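Nitrite reductase (Hyphomicrobium denitrificans, PDB 2DV6) probably reduces nitrite to nitric oxide during denitrification, using copper centres and electrons passed on from a cytochrome c. Local coordinates at residues 101-113 and 122-134. Sequence-based numbering, arbitrary orientation.
Sequences SFVASKVGEFNYY and AGMEGNIQVLPGN
The ring of Y112 lies flat over the backbone of G126, whose CA stands 3.9 Å from the ring centroid and 19° off its normal, a CH-pi contact; N127 O sits in plane at the ring's edge. Y112 CG is wedged between its own backbone N and carbonyl carbon (chi1 65°), which swings the ring across onto the partner strand. A side chain on G126 would strike the ring, and the glycine thus lets the tyrosine lie down. At the F110 ring, I128 O is near the plane at the edge, while V130 CG2 approaches CE1 obliquely. I128 and F102 reach toward each other from the two sheets, CD1 meeting CZ at 3.6 Å.

Beneath these rings runs an antiparallel pairing of neighbouring strands in which G108, F110 and Y112 form the hydrogen-bonded pairs with V130, I128 and G126. I128 N to F110 O is almost straight at 2.8 Å (177°), whereas Y112 N reaches G126 O from above the carbonyl plane. A leucine in place of Y112 would probably leave G126 without its aromatic cover and P55 O without the hydroxyl that bonds it.

On the other sheet face, the E109 and Q129 chains run side by side, CG to CG 3.9 Å, and E125 OE2 turns to a salt bridge with R120.

The pair belongs to one sheet of the cupredoxin sandwich: strand 125-131 lies between 108-113 and 57-60, its I128 side faces strand 97-103 of the opposing sheet, and the connection holding helix 119-122 brings M124 to the copper beside H77, C114 and H119.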
# COMPACT_ATOMS: atom_id res chain seq x y z
N SER A 101 -10.22 -31.20 14.22
CA SER A 101 -9.92 -32.45 13.56
C SER A 101 -11.05 -33.44 13.73
O SER A 101 -11.92 -33.28 14.60
CB SER A 101 -8.63 -33.05 14.11
OG SER A 101 -8.75 -33.31 15.50
N PHE A 102 -11.04 -34.46 12.87
CA PHE A 102 -11.96 -35.59 13.02
C PHE A 102 -11.34 -36.80 12.34
O PHE A 102 -10.50 -36.64 11.47
CB PHE A 102 -13.34 -35.26 12.42
CG PHE A 102 -13.31 -35.03 10.92
CD1 PHE A 102 -13.06 -33.77 10.40
CD2 PHE A 102 -13.55 -36.09 10.04
CE1 PHE A 102 -13.02 -33.55 9.04
CE2 PHE A 102 -13.51 -35.89 8.67
CZ PHE A 102 -13.25 -34.62 8.16
N VAL A 103 -11.73 -38.00 12.75
CA VAL A 103 -11.27 -39.21 12.08
C VAL A 103 -12.27 -39.49 10.96
O VAL A 103 -13.49 -39.53 11.21
CB VAL A 103 -11.16 -40.44 13.04
CG1 VAL A 103 -10.70 -41.68 12.24
CG2 VAL A 103 -10.14 -40.16 14.16
N ALA A 104 -11.77 -39.61 9.74
CA ALA A 104 -12.61 -39.84 8.58
C ALA A 104 -12.95 -41.33 8.52
O ALA A 104 -12.43 -42.07 7.69
CB ALA A 104 -11.90 -39.37 7.30
N SER A 105 -13.83 -41.76 9.43
CA SER A 105 -14.18 -43.17 9.58
C SER A 105 -15.17 -43.73 8.54
O SER A 105 -15.25 -44.95 8.39
CB SER A 105 -14.70 -43.44 11.00
OG SER A 105 -15.82 -42.62 11.27
N LYS A 106 -15.91 -42.85 7.82
CA LYS A 106 -16.86 -43.32 6.79
C LYS A 106 -16.56 -42.76 5.40
O LYS A 106 -16.53 -41.54 5.21
CB LYS A 106 -18.34 -42.99 7.11
CG LYS A 106 -18.72 -42.65 8.55
CD LYS A 106 -19.75 -41.42 8.59
CE LYS A 106 -20.41 -41.14 9.99
NZ LYS A 106 -19.45 -40.70 11.07
N VAL A 107 -16.38 -43.68 4.44
CA VAL A 107 -16.25 -43.41 3.00
C VAL A 107 -17.51 -42.68 2.52
O VAL A 107 -18.56 -42.84 3.12
CB VAL A 107 -16.03 -44.75 2.20
CG1 VAL A 107 -16.11 -44.56 0.69
CG2 VAL A 107 -14.68 -45.35 2.54
N GLY A 108 -17.38 -41.84 1.49
CA GLY A 108 -18.49 -41.05 0.95
C GLY A 108 -18.13 -39.58 0.76
O GLY A 108 -16.98 -39.18 0.95
N GLU A 109 -19.13 -38.77 0.39
CA GLU A 109 -18.96 -37.33 0.16
C GLU A 109 -19.76 -36.57 1.19
O GLU A 109 -20.93 -36.87 1.39
CB GLU A 109 -19.43 -36.92 -1.24
CG GLU A 109 -18.63 -37.62 -2.36
CD GLU A 109 -18.75 -36.91 -3.73
OE1 GLU A 109 -18.58 -37.62 -4.78
OE2 GLU A 109 -19.01 -35.65 -3.75
N PHE A 110 -19.12 -35.59 1.84
CA PHE A 110 -19.70 -34.85 2.96
C PHE A 110 -19.50 -33.35 2.76
O PHE A 110 -18.39 -32.91 2.44
CB PHE A 110 -19.02 -35.30 4.27
CG PHE A 110 -19.06 -36.79 4.48
CD1 PHE A 110 -18.08 -37.61 3.93
CD2 PHE A 110 -20.11 -37.37 5.20
CE1 PHE A 110 -18.13 -39.01 4.11
CE2 PHE A 110 -20.17 -38.77 5.38
CZ PHE A 110 -19.18 -39.58 4.82
N ASN A 111 -20.54 -32.56 2.96
CA ASN A 111 -20.42 -31.12 2.85
C ASN A 111 -19.70 -30.51 4.07
O ASN A 111 -19.87 -30.99 5.18
CB ASN A 111 -21.80 -30.47 2.71
CG ASN A 111 -22.49 -30.85 1.41
OD1 ASN A 111 -23.69 -31.11 1.41
ND2 ASN A 111 -21.75 -30.89 0.31
N TYR A 112 -18.91 -29.47 3.85
CA TYR A 112 -18.49 -28.62 4.96
C TYR A 112 -19.10 -27.26 4.66
O TYR A 112 -19.24 -26.92 3.50
CB TYR A 112 -16.97 -28.57 5.14
CG TYR A 112 -16.15 -27.95 4.00
CD1 TYR A 112 -15.55 -28.75 3.03
CD2 TYR A 112 -15.95 -26.56 3.93
CE1 TYR A 112 -14.75 -28.18 1.99
CE2 TYR A 112 -15.18 -25.97 2.88
CZ TYR A 112 -14.56 -26.80 1.94
OH TYR A 112 -13.80 -26.22 0.94
N TYR A 113 -19.49 -26.50 5.68
CA TYR A 113 -20.19 -25.24 5.39
C TYR A 113 -20.09 -24.32 6.60
O TYR A 113 -19.74 -24.76 7.71
CB TYR A 113 -21.67 -25.51 5.04
CG TYR A 113 -22.43 -26.14 6.19
CD1 TYR A 113 -23.06 -25.36 7.17
CD2 TYR A 113 -22.48 -27.53 6.33
CE1 TYR A 113 -23.72 -25.95 8.26
CE2 TYR A 113 -23.16 -28.13 7.41
CZ TYR A 113 -23.75 -27.33 8.36
OH TYR A 113 -24.40 -27.92 9.41
N ALA A 122 -24.88 -17.71 0.87
CA ALA A 122 -23.98 -16.74 0.26
C ALA A 122 -22.81 -17.40 -0.50
O ALA A 122 -22.19 -16.76 -1.32
CB ALA A 122 -23.46 -15.78 1.32
N GLY A 123 -22.51 -18.67 -0.23
CA GLY A 123 -21.51 -19.42 -0.98
C GLY A 123 -20.57 -20.27 -0.14
O GLY A 123 -19.75 -20.99 -0.69
N MET A 124 -20.66 -20.20 1.18
CA MET A 124 -19.68 -20.88 2.04
C MET A 124 -19.98 -22.38 2.24
O MET A 124 -20.53 -22.79 3.27
CB MET A 124 -19.55 -20.10 3.36
CG MET A 124 -19.03 -18.66 3.18
SD MET A 124 -18.47 -17.98 4.73
CE MET A 124 -16.84 -18.77 4.76
N GLU A 125 -19.60 -23.19 1.27
CA GLU A 125 -19.82 -24.60 1.33
C GLU A 125 -18.90 -25.29 0.35
O GLU A 125 -18.74 -24.81 -0.79
CB GLU A 125 -21.28 -24.89 0.90
CG GLU A 125 -21.58 -26.39 0.66
CD GLU A 125 -23.07 -26.71 0.54
OE1 GLU A 125 -23.84 -25.86 0.07
OE2 GLU A 125 -23.46 -27.82 0.94
N GLY A 126 -18.34 -26.42 0.75
CA GLY A 126 -17.61 -27.30 -0.18
C GLY A 126 -17.74 -28.78 0.21
O GLY A 126 -18.55 -29.13 1.05
N ASN A 127 -16.94 -29.65 -0.40
CA ASN A 127 -16.98 -31.08 -0.06
C ASN A 127 -15.70 -31.67 0.48
O ASN A 127 -14.58 -31.27 0.11
CB ASN A 127 -17.36 -31.92 -1.29
CG ASN A 127 -18.67 -31.49 -1.87
OD1 ASN A 127 -19.63 -31.25 -1.14
ND2 ASN A 127 -18.74 -31.38 -3.20
N ILE A 128 -15.87 -32.65 1.36
CA ILE A 128 -14.80 -33.54 1.76
C ILE A 128 -15.15 -34.88 1.10
O ILE A 128 -16.27 -35.34 1.23
CB ILE A 128 -14.79 -33.72 3.31
CG1 ILE A 128 -14.61 -32.36 3.99
CG2 ILE A 128 -13.68 -34.74 3.73
CD1 ILE A 128 -14.33 -32.43 5.46
N GLN A 129 -14.22 -35.48 0.35
CA GLN A 129 -14.38 -36.82 -0.17
C GLN A 129 -13.52 -37.77 0.67
O GLN A 129 -12.29 -37.67 0.68
CB GLN A 129 -13.89 -36.90 -1.61
CG GLN A 129 -14.89 -36.43 -2.66
CD GLN A 129 -14.28 -36.43 -4.07
OE1 GLN A 129 -13.17 -36.98 -4.30
NE2 GLN A 129 -14.99 -35.81 -5.03
N VAL A 130 -14.18 -38.68 1.37
CA VAL A 130 -13.46 -39.74 2.06
C VAL A 130 -13.41 -40.95 1.12
O VAL A 130 -14.45 -41.53 0.80
CB VAL A 130 -14.13 -40.13 3.37
CG1 VAL A 130 -13.32 -41.21 4.05
CG2 VAL A 130 -14.29 -38.90 4.28
N LEU A 131 -12.21 -41.29 0.65
CA LEU A 131 -12.02 -42.39 -0.30
C LEU A 131 -11.58 -43.64 0.43
O LEU A 131 -10.98 -43.56 1.50
CB LEU A 131 -10.96 -42.04 -1.35
CG LEU A 131 -11.12 -40.83 -2.28
CD1 LEU A 131 -9.80 -40.53 -2.99
CD2 LEU A 131 -12.17 -41.09 -3.31
N PRO A 132 -11.89 -44.83 -0.14
CA PRO A 132 -11.35 -46.04 0.48
C PRO A 132 -9.86 -46.19 0.16
O PRO A 132 -9.33 -45.52 -0.73
CB PRO A 132 -12.17 -47.16 -0.20
CG PRO A 132 -12.46 -46.62 -1.56
CD PRO A 132 -12.73 -45.14 -1.32
N GLY A 133 -9.19 -47.06 0.89
CA GLY A 133 -7.81 -47.36 0.53
C GLY A 133 -6.81 -46.52 1.29
O GLY A 133 -7.13 -45.86 2.28
N ASN A 134 -5.57 -46.58 0.84
CA ASN A 134 -4.50 -45.82 1.44
C ASN A 134 -4.04 -44.69 0.54
O ASN A 134 -4.05 -44.79 -0.69
CB ASN A 134 -3.37 -46.74 1.84
CG ASN A 134 -3.71 -47.61 3.04
OD1 ASN A 134 -4.62 -47.29 3.84
ND2 ASN A 134 -2.99 -48.71 3.19